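CurH (Lyngbya majuscula, PDB 3KG7) is the dehydratase domain of a curacin polyketide synthase module and probably eliminates water from a beta-hydroxyacyl intermediate to leave a double bond. Local coordinates at residues V224-H238 and F275-P287. Numbering follows the deposited sequence.
Sequences VFWAPWRVKEMTLSH and FGRINGFTVKRAP
R285 lies across the indole of W226, its CD sitting over one face of the six-membered ring, 3.7 Å from the centroid, in a CH-pi contact. Bends at chi2 and chi3 fold the arginine chain over the ring and then carry the guanidinium, its plane 78° from the indole, to V224, whose CG1 comes within 3.5 Å of R285 NE over one guanidinium face. V283 CG2 meets the same indole at CE3 (3.6 Å), while F218 packs edge-to-face with it.

On the other face of the sheet, W229 CG lies anti to the backbone N (chi1 178°), which sends the indole out alongside T282, whose CG2 is near its edge. The K284 chain, bent at chi3, brings NZ over the five-membered ring, 4.7 Å from the centroid, a cation-pi contact. At T282 the antiparallel pairing slips by one residue: W229 and R230 both face it in a classic beta bulge, W229 N donating to T282 O and R230 O accepting from T282 N. T282 OG1 bonds back to G280 O (2.8 Å) from above the carbonyl plane.

Just before the chains turn at K232 and G280, V231 CG2 packs against F281 CD2. Beyond these corners M234, a selenomethionine, sets CG 3.5 Å from I278 CG1 and also rests on I55 and L59 of helix 52-62. At the far end F275 O accepts from both S237 N and S237 OG, and the H238 and F275 rings lie nearly parallel (14°) but slid apart, barely overlapping.

Strand 66-73 bonds to the other edge of 225-236, joining the two halves, consistent with the double hotdog fold. Backbone bonds set the register here, while one indole meets an aliphatic part of arginine and the other the lysine ammonium.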
loop_
_atom_site.group_PDB
_atom_site.type_symbol
_atom_site.label_atom_id
_atom_site.label_comp_id
_atom_site.label_asym_id
_atom_site.label_seq_id
_atom_site.Cartn_x
_atom_site.Cartn_y
_atom_site.Cartn_z
ATOM N N VAL C 224 7.006 21.794 -32.421
ATOM C CA VAL C 224 6.142 20.795 -31.796
ATOM C C VAL C 224 6.916 19.520 -31.470
ATOM O O VAL C 224 7.673 19.019 -32.300
ATOM C CB VAL C 224 4.921 20.478 -32.707
ATOM C CG1 VAL C 224 4.172 19.226 -32.243
ATOM C CG2 VAL C 224 3.977 21.684 -32.775
ATOM N N PHE C 225 6.708 19.008 -30.258
ATOM C CA PHE C 225 7.406 17.822 -29.739
ATOM C C PHE C 225 6.815 16.505 -30.245
ATOM O O PHE C 225 5.608 16.402 -30.481
ATOM C CB PHE C 225 7.376 17.854 -28.202
ATOM C CG PHE C 225 8.114 16.724 -27.536
ATOM C CD1 PHE C 225 9.477 16.523 -27.760
ATOM C CD2 PHE C 225 7.450 15.886 -26.636
ATOM C CE1 PHE C 225 10.161 15.477 -27.119
ATOM C CE2 PHE C 225 8.122 14.845 -25.988
ATOM C CZ PHE C 225 9.478 14.638 -26.230
ATOM N N TRP C 226 7.683 15.509 -30.416
ATOM C CA TRP C 226 7.279 14.129 -30.709
ATOM C C TRP C 226 7.282 13.304 -29.417
ATOM O O TRP C 226 8.340 12.837 -28.981
ATOM C CB TRP C 226 8.245 13.479 -31.708
ATOM C CG TRP C 226 8.068 13.841 -33.161
ATOM C CD1 TRP C 226 8.845 14.698 -33.889
ATOM C CD2 TRP C 226 7.085 13.323 -34.071
ATOM N NE1 TRP C 226 8.399 14.762 -35.191
ATOM C CE2 TRP C 226 7.321 13.927 -35.330
ATOM C CE3 TRP C 226 6.024 12.418 -33.945
ATOM C CZ2 TRP C 226 6.532 13.653 -36.458
ATOM C CZ3 TRP C 226 5.238 12.143 -35.071
ATOM C CH2 TRP C 226 5.499 12.762 -36.309
ATOM N N ALA C 227 6.104 13.125 -28.817
ATOM C CA ALA C 227 5.964 12.399 -27.545
ATOM C C ALA C 227 5.781 10.897 -27.733
ATOM O O ALA C 227 4.931 10.476 -28.524
ATOM C CB ALA C 227 4.807 12.952 -26.740
ATOM N N PRO C 228 6.584 10.087 -27.017
ATOM C CA PRO C 228 6.346 8.649 -26.958
ATOM C C PRO C 228 4.898 8.356 -26.581
ATOM O O PRO C 228 4.363 8.957 -25.652
ATOM C CB PRO C 228 7.300 8.185 -25.855
ATOM C CG PRO C 228 8.422 9.162 -25.905
ATOM C CD PRO C 228 7.786 10.479 -26.255
ATOM N N TRP C 229 4.271 7.440 -27.310
ATOM C CA TRP C 229 2.844 7.183 -27.151
ATOM C C TRP C 229 2.522 5.733 -26.783
ATOM O O TRP C 229 1.641 5.470 -25.958
ATOM C CB TRP C 229 2.094 7.607 -28.417
ATOM C CG TRP C 229 0.618 7.349 -28.367
ATOM C CD1 TRP C 229 -0.245 7.690 -27.360
ATOM C CD2 TRP C 229 -0.173 6.707 -29.375
ATOM N NE1 TRP C 229 -1.521 7.292 -27.677
ATOM C CE2 TRP C 229 -1.507 6.686 -28.907
ATOM C CE3 TRP C 229 0.116 6.141 -30.625
ATOM C CZ2 TRP C 229 -2.553 6.122 -29.650
ATOM C CZ3 TRP C 229 -0.926 5.577 -31.362
ATOM C CH2 TRP C 229 -2.244 5.576 -30.871
ATOM N N ARG C 230 3.219 4.797 -27.417
ATOM C CA ARG C 230 3.120 3.388 -27.055
ATOM C C ARG C 230 4.327 2.590 -27.536
ATOM O O ARG C 230 5.028 2.996 -28.471
ATOM C CB ARG C 230 1.798 2.763 -27.542
ATOM C CG ARG C 230 1.701 2.483 -29.033
ATOM C CD ARG C 230 0.402 1.755 -29.370
ATOM N NE ARG C 230 0.034 1.935 -30.780
ATOM C CZ ARG C 230 -1.110 1.534 -31.335
ATOM N NH1 ARG C 230 -2.042 0.908 -30.623
ATOM N NH2 ARG C 230 -1.322 1.760 -32.621
ATOM N N VAL C 231 4.567 1.465 -26.865
ATOM C CA VAL C 231 5.628 0.524 -27.212
ATOM C C VAL C 231 5.022 -0.875 -27.225
ATOM O O VAL C 231 4.437 -1.306 -26.232
ATOM C CB VAL C 231 6.792 0.567 -26.184
ATOM C CG1 VAL C 231 7.847 -0.495 -26.508
ATOM C CG2 VAL C 231 7.425 1.945 -26.141
ATOM N N LYS C 232 5.153 -1.574 -28.346
ATOM C CA LYS C 232 4.600 -2.917 -28.476
ATOM C C LYS C 232 5.235 -3.871 -27.469
ATOM O O LYS C 232 4.536 -4.466 -26.657
ATOM C CB LYS C 232 4.775 -3.426 -29.909
ATOM C CG LYS C 232 4.458 -4.909 -30.118
ATOM C CD LYS C 232 2.966 -5.185 -30.295
ATOM C CE LYS C 232 2.717 -6.684 -30.395
ATOM N NZ LYS C 232 1.366 -6.980 -30.929
ATOM N N GLU C 233 6.559 -3.993 -27.518
ATOM C CA GLU C 233 7.287 -4.899 -26.631
ATOM C C GLU C 233 8.655 -4.336 -26.278
ATOM O O GLU C 233 9.282 -3.638 -27.083
ATOM C CB GLU C 233 7.410 -6.304 -27.255
ATOM C CG GLU C 233 8.306 -7.283 -26.483
ATOM C CD GLU C 233 7.653 -8.645 -26.231
ATOM O OE1 GLU C 233 6.404 -8.710 -26.173
ATOM O OE2 GLU C 233 8.386 -9.649 -26.064
HETATM N N MSE C 234 9.099 -4.631 -25.062
HETATM C CA MSE C 234 10.446 -4.303 -24.626
HETATM C C MSE C 234 10.988 -5.480 -23.822
HETATM O O MSE C 234 10.387 -5.905 -22.836
HETATM C CB MSE C 234 10.460 -3.010 -23.803
HETATM C CG MSE C 234 11.767 -2.226 -23.890
HETATM SE SE MSE C 234 13.063 -2.669 -22.495
HETATM C CE MSE C 234 14.757 -2.369 -23.422
ATOM N N THR C 235 12.108 -6.031 -24.270
ATOM C CA THR C 235 12.740 -7.138 -23.559
ATOM C C THR C 235 14.128 -6.745 -23.111
ATOM O O THR C 235 14.811 -5.971 -23.786
ATOM C CB THR C 235 12.885 -8.387 -24.432
ATOM O OG1 THR C 235 13.833 -8.129 -25.478
ATOM C CG2 THR C 235 11.539 -8.789 -25.022
ATOM N N LEU C 236 14.546 -7.286 -21.975
ATOM C CA LEU C 236 15.907 -7.106 -21.507
ATOM C C LEU C 236 16.368 -8.382 -20.804
ATOM O O LEU C 236 15.691 -8.870 -19.893
ATOM C CB LEU C 236 15.997 -5.888 -20.584
ATOM C CG LEU C 236 17.395 -5.540 -20.070
ATOM C CD1 LEU C 236 18.337 -5.173 -21.223
ATOM C CD2 LEU C 236 17.324 -4.434 -19.035
ATOM N N SER C 237 17.508 -8.921 -21.238
ATOM C CA SER C 237 18.004 -10.202 -20.722
ATOM C C SER C 237 18.830 -10.040 -19.455
ATOM O O SER C 237 18.772 -10.890 -18.569
ATOM C CB SER C 237 18.844 -10.940 -21.760
ATOM O OG SER C 237 18.168 -11.019 -22.996
ATOM N N HIS C 238 19.614 -8.964 -19.376
ATOM C CA HIS C 238 20.429 -8.691 -18.188
ATOM C C HIS C 238 20.703 -7.193 -18.038
ATOM O O HIS C 238 20.374 -6.420 -18.934
ATOM C CB HIS C 238 21.730 -9.519 -18.184
ATOM C CG HIS C 238 22.544 -9.393 -19.433
ATOM N ND1 HIS C 238 23.307 -8.282 -19.713
ATOM C CD2 HIS C 238 22.728 -10.248 -20.467
ATOM C CE1 HIS C 238 23.919 -8.452 -20.872
ATOM N NE2 HIS C 238 23.585 -9.638 -21.349
ATOM N N PHE C 275 21.222 -8.030 -26.214
ATOM C CA PHE C 275 20.800 -8.406 -24.863
ATOM C C PHE C 275 19.471 -7.755 -24.464
ATOM O O PHE C 275 18.957 -7.988 -23.370
ATOM C CB PHE C 275 21.909 -8.106 -23.842
ATOM C CG PHE C 275 22.155 -6.643 -23.621
ATOM C CD1 PHE C 275 22.799 -5.872 -24.593
ATOM C CD2 PHE C 275 21.748 -6.033 -22.439
ATOM C CE1 PHE C 275 23.024 -4.517 -24.398
ATOM C CE2 PHE C 275 21.968 -4.674 -22.232
ATOM C CZ PHE C 275 22.611 -3.913 -23.214
ATOM N N GLY C 276 18.919 -6.946 -25.360
ATOM C CA GLY C 276 17.608 -6.353 -25.157
ATOM C C GLY C 276 17.098 -5.713 -26.429
ATOM O O GLY C 276 17.876 -5.449 -27.350
ATOM N N ARG C 277 15.791 -5.480 -26.497
ATOM C CA ARG C 277 15.214 -4.795 -27.653
ATOM C C ARG C 277 13.937 -4.049 -27.313
ATOM O O ARG C 277 13.246 -4.383 -26.348
ATOM C CB ARG C 277 14.979 -5.760 -28.824
ATOM C CG ARG C 277 13.903 -6.811 -28.589
ATOM C CD ARG C 277 13.749 -7.711 -29.804
ATOM N NE ARG C 277 13.587 -6.930 -31.033
ATOM C CZ ARG C 277 13.774 -7.407 -32.264
ATOM N NH1 ARG C 277 14.134 -8.673 -32.449
ATOM N NH2 ARG C 277 13.599 -6.611 -33.313
ATOM N N ILE C 278 13.653 -3.024 -28.112
ATOM C CA ILE C 278 12.433 -2.239 -28.005
ATOM C C ILE C 278 11.731 -2.321 -29.356
ATOM O O ILE C 278 12.272 -1.865 -30.369
ATOM C CB ILE C 278 12.736 -0.754 -27.656
ATOM C CG1 ILE C 278 13.597 -0.662 -26.390
ATOM C CG2 ILE C 278 11.440 0.060 -27.493
ATOM C CD1 ILE C 278 14.433 0.571 -26.305
ATOM N N ASN C 279 10.542 -2.921 -29.369
ATOM C CA ASN C 279 9.753 -3.064 -30.594
ATOM C C ASN C 279 8.534 -2.155 -30.644
ATOM O O ASN C 279 7.797 -2.019 -29.668
ATOM C CB ASN C 279 9.316 -4.514 -30.817
ATOM C CG ASN C 279 10.484 -5.455 -30.975
ATOM O OD1 ASN C 279 11.237 -5.371 -31.945
ATOM N ND2 ASN C 279 10.641 -6.367 -30.019
ATOM N N GLY C 280 8.328 -1.543 -31.803
ATOM C CA GLY C 280 7.167 -0.695 -32.030
ATOM C C GLY C 280 7.155 0.573 -31.204
ATOM O O GLY C 280 6.087 1.034 -30.800
ATOM N N PHE C 281 8.343 1.132 -30.958
ATOM C CA PHE C 281 8.483 2.401 -30.238
ATOM C C PHE C 281 7.822 3.523 -31.030
ATOM O O PHE C 281 8.353 3.972 -32.050
ATOM C CB PHE C 281 9.961 2.730 -29.965
ATOM C CG PHE C 281 10.167 3.988 -29.149
ATOM C CD1 PHE C 281 10.597 5.168 -29.755
ATOM C CD2 PHE C 281 9.927 3.997 -27.772
ATOM C CE1 PHE C 281 10.783 6.343 -28.997
ATOM C CE2 PHE C 281 10.116 5.166 -27.012
ATOM C CZ PHE C 281 10.546 6.337 -27.628
ATOM N N THR C 282 6.664 3.971 -30.554
ATOM C CA THR C 282 5.849 4.918 -31.306
ATOM C C THR C 282 5.832 6.313 -30.675
ATOM O O THR C 282 5.560 6.469 -29.478
ATOM C CB THR C 282 4.411 4.389 -31.477
ATOM O OG1 THR C 282 4.449 3.027 -31.927
ATOM C CG2 THR C 282 3.646 5.228 -32.488
ATOM N N VAL C 283 6.142 7.320 -31.485
ATOM C CA VAL C 283 6.021 8.710 -31.061
ATOM C C VAL C 283 4.846 9.370 -31.781
ATOM O O VAL C 283 4.495 8.983 -32.893
ATOM C CB VAL C 283 7.331 9.516 -31.287
ATOM C CG1 VAL C 283 8.436 9.013 -30.356
ATOM C CG2 VAL C 283 7.778 9.454 -32.751
ATOM N N LYS C 284 4.224 10.347 -31.131
ATOM C CA LYS C 284 3.139 11.104 -31.748
ATOM C C LYS C 284 3.303 12.593 -31.450
ATOM O O LYS C 284 3.789 12.972 -30.377
ATOM C CB LYS C 284 1.774 10.596 -31.269
ATOM C CG LYS C 284 0.581 11.128 -32.066
ATOM C CD LYS C 284 -0.751 10.652 -31.494
ATOM C CE LYS C 284 -1.146 11.432 -30.246
ATOM N NZ LYS C 284 -2.523 11.099 -29.793
ATOM N N ARG C 285 2.906 13.429 -32.407
ATOM C CA ARG C 285 2.967 14.881 -32.249
ATOM C C ARG C 285 2.152 15.339 -31.035
ATOM O O ARG C 285 0.995 14.946 -30.863
ATOM C CB ARG C 285 2.467 15.574 -33.518
ATOM C CG ARG C 285 3.272 15.254 -34.771
ATOM C CD ARG C 285 4.444 16.216 -34.983
ATOM N NE ARG C 285 4.008 17.568 -35.349
ATOM C CZ ARG C 285 4.728 18.435 -36.060
ATOM N NH1 ARG C 285 5.931 18.108 -36.517
ATOM N NH2 ARG C 285 4.236 19.637 -36.324
ATOM N N ALA C 286 2.773 16.152 -30.186
ATOM C CA ALA C 286 2.109 16.662 -28.994
ATOM C C ALA C 286 2.469 18.126 -28.754
ATOM O O ALA C 286 3.523 18.424 -28.188
ATOM C CB ALA C 286 2.453 15.802 -27.774
ATOM N N PRO C 287 1.598 19.048 -29.207
ATOM C CA PRO C 287 1.803 20.477 -28.955
ATOM C C PRO C 287 1.693 20.801 -27.466
ATOM O O PRO C 287 0.982 20.112 -26.733
ATOM C CB PRO C 287 0.678 21.147 -29.750
ATOM C CG PRO C 287 -0.353 20.094 -29.928
ATOM C CD PRO C 287 0.377 18.790 -29.993
#